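DegT/DnrJ/EryC1/StrS aminotransferase (Brucella abortus 2308, PDB 4QGR) probably works as a pyridoxal-phosphate-dependent aminotransferase of the DegT/DnrJ/EryC1/StrS family, moving amino groups between substrates. Local coordinates at residues 261-275 with 287-299. Sequence-based numbering, arbitrary orientation.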
# COMPACT_ATOMS: atom_id res chain seq x y z
N GLU A 261 1.45 4.99 26.34
CA GLU A 261 1.52 4.28 27.61
C GLU A 261 0.49 4.79 28.60
O GLU A 261 -0.15 4.00 29.25
CB GLU A 261 2.94 4.30 28.21
CG GLU A 261 3.06 3.52 29.50
CD GLU A 261 2.95 2.01 29.37
OE1 GLU A 261 2.89 1.47 28.26
OE2 GLU A 261 2.89 1.34 30.43
N ASP A 262 0.28 6.11 28.69
CA ASP A 262 -0.74 6.65 29.61
C ASP A 262 -2.16 6.21 29.14
O ASP A 262 -3.03 5.84 29.94
CB ASP A 262 -0.62 8.17 29.69
CG ASP A 262 -1.53 8.75 30.70
OD1 ASP A 262 -1.21 8.66 31.90
OD2 ASP A 262 -2.55 9.34 30.32
N GLU A 263 -2.38 6.26 27.82
CA GLU A 263 -3.62 5.76 27.25
C GLU A 263 -3.88 4.27 27.55
O GLU A 263 -5.03 3.88 27.71
CB GLU A 263 -3.60 5.93 25.73
CG GLU A 263 -3.82 7.37 25.30
CD GLU A 263 -3.88 7.55 23.81
OE1 GLU A 263 -3.39 6.66 23.06
OE2 GLU A 263 -4.46 8.56 23.34
N MET A 264 -2.83 3.45 27.55
CA MET A 264 -2.94 2.03 27.98
C MET A 264 -3.35 1.89 29.44
O MET A 264 -4.19 1.04 29.79
CB MET A 264 -1.65 1.27 27.69
CG MET A 264 -1.48 1.01 26.20
SD MET A 264 -2.73 -0.13 25.57
CE MET A 264 -3.14 0.55 23.98
N GLU A 265 -2.83 2.77 30.30
CA GLU A 265 -3.31 2.76 31.69
C GLU A 265 -4.79 3.07 31.74
O GLU A 265 -5.55 2.45 32.50
CB GLU A 265 -2.48 3.73 32.56
CG GLU A 265 -1.01 3.34 32.60
CD GLU A 265 -0.11 4.41 33.22
OE1 GLU A 265 -0.62 5.46 33.67
OE2 GLU A 265 1.13 4.19 33.26
N ALA A 266 -5.21 4.06 30.95
CA ALA A 266 -6.59 4.47 30.92
C ALA A 266 -7.49 3.35 30.41
O ALA A 266 -8.52 3.08 30.98
CB ALA A 266 -6.77 5.72 30.05
N ARG A 267 -7.07 2.71 29.32
CA ARG A 267 -7.86 1.61 28.76
C ARG A 267 -8.04 0.49 29.80
O ARG A 267 -9.14 -0.02 29.97
CB ARG A 267 -7.20 1.09 27.50
CG ARG A 267 -7.22 2.03 26.30
CD ARG A 267 -6.23 1.61 25.19
NE ARG A 267 -6.37 2.45 24.00
CZ ARG A 267 -7.32 2.32 23.06
NH1 ARG A 267 -8.18 1.32 23.10
NH2 ARG A 267 -7.39 3.18 22.06
N ASP A 268 -6.97 0.15 30.51
CA ASP A 268 -7.01 -0.91 31.51
C ASP A 268 -8.02 -0.55 32.59
O ASP A 268 -8.87 -1.39 33.00
CB ASP A 268 -5.62 -1.11 32.13
CG ASP A 268 -5.58 -2.27 33.11
OD1 ASP A 268 -5.53 -3.42 32.65
OD2 ASP A 268 -5.63 -2.00 34.33
N ARG A 269 -7.96 0.70 33.03
CA ARG A 269 -8.89 1.21 34.07
C ARG A 269 -10.35 1.14 33.60
O ARG A 269 -11.22 0.65 34.30
CB ARG A 269 -8.50 2.63 34.48
CG ARG A 269 -9.57 3.38 35.23
CD ARG A 269 -9.10 4.80 35.55
NE ARG A 269 -8.80 5.62 34.38
CZ ARG A 269 -9.71 6.19 33.60
NH1 ARG A 269 -11.00 5.98 33.78
NH2 ARG A 269 -9.31 6.93 32.59
N ILE A 270 -10.59 1.57 32.38
CA ILE A 270 -11.92 1.59 31.80
C ILE A 270 -12.49 0.17 31.61
O ILE A 270 -13.65 -0.10 31.97
CB ILE A 270 -11.90 2.40 30.48
CG1 ILE A 270 -11.65 3.88 30.83
CG2 ILE A 270 -13.20 2.22 29.70
CD1 ILE A 270 -11.13 4.71 29.65
N ALA A 271 -11.67 -0.74 31.08
CA ALA A 271 -12.08 -2.13 30.85
C ALA A 271 -12.41 -2.80 32.14
O ALA A 271 -13.37 -3.55 32.20
CB ALA A 271 -11.01 -2.91 30.13
N ARG A 272 -11.59 -2.58 33.18
CA ARG A 272 -11.83 -3.22 34.48
C ARG A 272 -13.13 -2.72 35.09
O ARG A 272 -13.88 -3.49 35.69
CB ARG A 272 -10.64 -3.01 35.43
CG ARG A 272 -9.44 -3.86 35.03
CD ARG A 272 -8.22 -3.68 35.94
NE ARG A 272 -7.06 -4.45 35.46
CZ ARG A 272 -6.88 -5.77 35.67
NH1 ARG A 272 -7.77 -6.50 36.34
NH2 ARG A 272 -5.79 -6.37 35.19
N ARG A 273 -13.41 -1.44 34.91
CA ARG A 273 -14.66 -0.88 35.42
C ARG A 273 -15.87 -1.48 34.68
O ARG A 273 -16.88 -1.81 35.33
CB ARG A 273 -14.64 0.65 35.35
CG ARG A 273 -15.75 1.31 36.16
CD ARG A 273 -15.40 2.77 36.38
NE ARG A 273 -16.39 3.43 37.23
CZ ARG A 273 -17.44 4.12 36.81
NH1 ARG A 273 -17.68 4.32 35.52
NH2 ARG A 273 -18.26 4.67 37.71
N TYR A 274 -15.81 -1.65 33.37
CA TYR A 274 -16.89 -2.37 32.69
C TYR A 274 -17.02 -3.80 33.22
O TYR A 274 -18.13 -4.29 33.45
CB TYR A 274 -16.61 -2.50 31.19
CG TYR A 274 -17.04 -1.41 30.23
CD1 TYR A 274 -18.33 -0.85 30.24
CD2 TYR A 274 -16.16 -1.03 29.20
CE1 TYR A 274 -18.71 0.09 29.30
CE2 TYR A 274 -16.52 -0.11 28.25
CZ TYR A 274 -17.81 0.45 28.29
OH TYR A 274 -18.17 1.33 27.31
N ASN A 275 -15.89 -4.49 33.34
CA ASN A 275 -15.94 -5.92 33.69
C ASN A 275 -16.62 -6.12 35.05
O ASN A 275 -17.52 -6.94 35.16
CB ASN A 275 -14.55 -6.58 33.68
CG ASN A 275 -14.02 -6.83 32.26
OD1 ASN A 275 -14.74 -6.70 31.26
ND2 ASN A 275 -12.77 -7.24 32.18
N LEU A 287 -9.46 -10.20 31.98
CA LEU A 287 -8.05 -10.05 31.70
C LEU A 287 -7.35 -11.11 32.50
O LEU A 287 -7.38 -11.08 33.71
CB LEU A 287 -7.54 -8.70 32.19
CG LEU A 287 -7.41 -7.57 31.20
CD1 LEU A 287 -6.88 -6.38 31.98
CD2 LEU A 287 -6.51 -7.94 30.02
N PRO A 288 -6.73 -12.07 31.83
CA PRO A 288 -6.00 -13.08 32.61
C PRO A 288 -4.82 -12.47 33.36
O PRO A 288 -4.25 -11.47 32.92
CB PRO A 288 -5.52 -14.08 31.56
CG PRO A 288 -6.30 -13.79 30.33
CD PRO A 288 -6.67 -12.34 30.38
N ALA A 289 -4.48 -13.05 34.51
CA ALA A 289 -3.30 -12.64 35.28
C ALA A 289 -2.10 -12.44 34.34
O ALA A 289 -1.96 -13.22 33.44
CB ALA A 289 -2.96 -13.72 36.32
N GLY A 290 -1.26 -11.43 34.59
CA GLY A 290 -0.06 -11.21 33.82
C GLY A 290 -0.25 -10.54 32.46
O GLY A 290 0.72 -10.33 31.73
N ASN A 291 -1.50 -10.22 32.10
CA ASN A 291 -1.78 -9.59 30.82
C ASN A 291 -2.26 -8.17 30.97
O ASN A 291 -2.98 -7.84 31.91
CB ASN A 291 -2.87 -10.36 30.02
CG ASN A 291 -2.33 -11.64 29.39
OD1 ASN A 291 -2.05 -11.73 28.20
ND2 ASN A 291 -2.15 -12.65 30.22
N ARG A 292 -1.86 -7.36 30.00
CA ARG A 292 -2.53 -6.11 29.68
C ARG A 292 -2.98 -6.21 28.23
O ARG A 292 -2.20 -6.57 27.36
CB ARG A 292 -1.60 -4.92 29.90
CG ARG A 292 -2.30 -3.59 29.75
CD ARG A 292 -1.36 -2.40 30.01
NE ARG A 292 -0.40 -2.11 28.94
CZ ARG A 292 0.61 -1.23 29.04
NH1 ARG A 292 0.80 -0.54 30.16
NH2 ARG A 292 1.42 -1.02 28.00
N SER A 293 -4.28 -5.96 27.99
CA SER A 293 -4.79 -5.89 26.63
C SER A 293 -4.67 -4.45 26.08
O SER A 293 -4.75 -3.47 26.85
CB SER A 293 -6.28 -6.29 26.61
OG SER A 293 -6.79 -6.14 25.28
N ALA A 294 -4.45 -4.32 24.77
CA ALA A 294 -4.55 -3.03 24.14
C ALA A 294 -6.01 -2.55 24.05
O ALA A 294 -6.23 -1.37 23.82
CB ALA A 294 -3.94 -3.03 22.77
N TRP A 295 -6.99 -3.44 24.29
CA TRP A 295 -8.42 -3.04 24.20
C TRP A 295 -8.72 -2.29 22.92
O TRP A 295 -9.40 -1.27 22.94
CB TRP A 295 -8.86 -2.23 25.41
CG TRP A 295 -8.76 -3.07 26.69
CD1 TRP A 295 -7.85 -2.91 27.69
CD2 TRP A 295 -9.55 -4.18 27.02
NE1 TRP A 295 -8.04 -3.87 28.65
CE2 TRP A 295 -9.09 -4.67 28.26
CE3 TRP A 295 -10.66 -4.80 26.43
CZ2 TRP A 295 -9.67 -5.75 28.89
CZ3 TRP A 295 -11.21 -5.93 27.06
CH2 TRP A 295 -10.73 -6.37 28.28
N ALA A 296 -8.26 -2.81 21.79
CA ALA A 296 -8.71 -2.29 20.52
C ALA A 296 -10.22 -2.28 20.46
O ALA A 296 -10.82 -1.38 19.86
CB ALA A 296 -8.14 -3.12 19.40
N GLN A 297 -10.85 -3.30 21.05
CA GLN A 297 -12.30 -3.34 21.25
C GLN A 297 -12.58 -3.93 22.63
O GLN A 297 -11.79 -4.76 23.14
CB GLN A 297 -13.03 -4.24 20.21
CG GLN A 297 -12.70 -3.87 18.77
CD GLN A 297 -13.23 -2.54 18.31
OE1 GLN A 297 -14.14 -1.99 18.93
NE2 GLN A 297 -12.70 -2.04 17.16
N TYR A 298 -13.73 -3.55 23.19
CA TYR A 298 -14.22 -4.08 24.46
C TYR A 298 -15.45 -4.89 24.10
O TYR A 298 -16.50 -4.33 23.77
CB TYR A 298 -14.54 -2.98 25.46
CG TYR A 298 -15.06 -3.58 26.76
CD1 TYR A 298 -16.42 -3.87 26.92
CD2 TYR A 298 -14.19 -3.99 27.73
CE1 TYR A 298 -16.90 -4.48 28.10
CE2 TYR A 298 -14.66 -4.62 28.91
CZ TYR A 298 -16.01 -4.88 29.06
OH TYR A 298 -16.50 -5.49 30.21
N SER A 299 -15.29 -6.21 24.06
CA SER A 299 -16.27 -7.10 23.48
C SER A 299 -16.92 -8.01 24.53
O SER A 299 -16.22 -8.80 25.20
CB SER A 299 -15.62 -7.95 22.40
OG SER A 299 -15.15 -7.14 21.30
O HOH W 1 -4.76 -1.54 28.75
O HOH W 2 -10.40 1.17 21.11
O HOH W 3 -5.61 -4.06 29.97
O HOH W 4 -3.73 -5.24 33.58
O HOH W 5 -3.52 -8.67 34.44
O HOH W 6 -5.74 -9.53 35.37
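The indole of Trp295 lies flat against helix 247-278: Ala271 CB sits over one face in a CH-pi contact, 3.5 Å from the centroid of the five-membered ring, and Ser293 CB lies over the opposite face, toward the rim. One turn along the helix, the rings of Tyr274 and Tyr298 stack face to face, planes 29° apart, with Tyr274 CD2 over the middle of the Tyr298 ring. At the edge of that ring, Tyr298 OH donates to Asn275 OD1; the modelled 2.4 Å is shorter than usual and its exact value doubtful. Tyr274 OH hydrogen-bonds the carbonyl oxygen of Pro357.

Between the two ends, waters add to the direct packing, in which Leu287 CD1 lies over one face of the Arg272 guanidinium. One water accepts from Trp295 NE1 at 2.8 Å and from Ser293 N and can donate to Asp268 OD1, whose carboxylate also pairs with Arg272 NE. The loop held here places Ala296 beside the cofactor-binding Gln173.

Toward the other end, the guanidinium of Arg292 carries Met264 CB over the centre of one face and grips the Glu261 carboxylate end-on. NH1 reaches Glu261 OE2 at 2.8 Å, nearly straight at 176°, while NH2 meets OE1 at 2.9 Å; the bend at chi3 (75°) of Arg292 turns its guanidinium toward Glu261. Arg292 NH2 also donates to Gly176 O, and Tyr54 OH bonds Glu261 OE1. This two-nitrogen grip, with Met264 against the face, restricts guanidinium rotation and probably favours the charged forms of both groups.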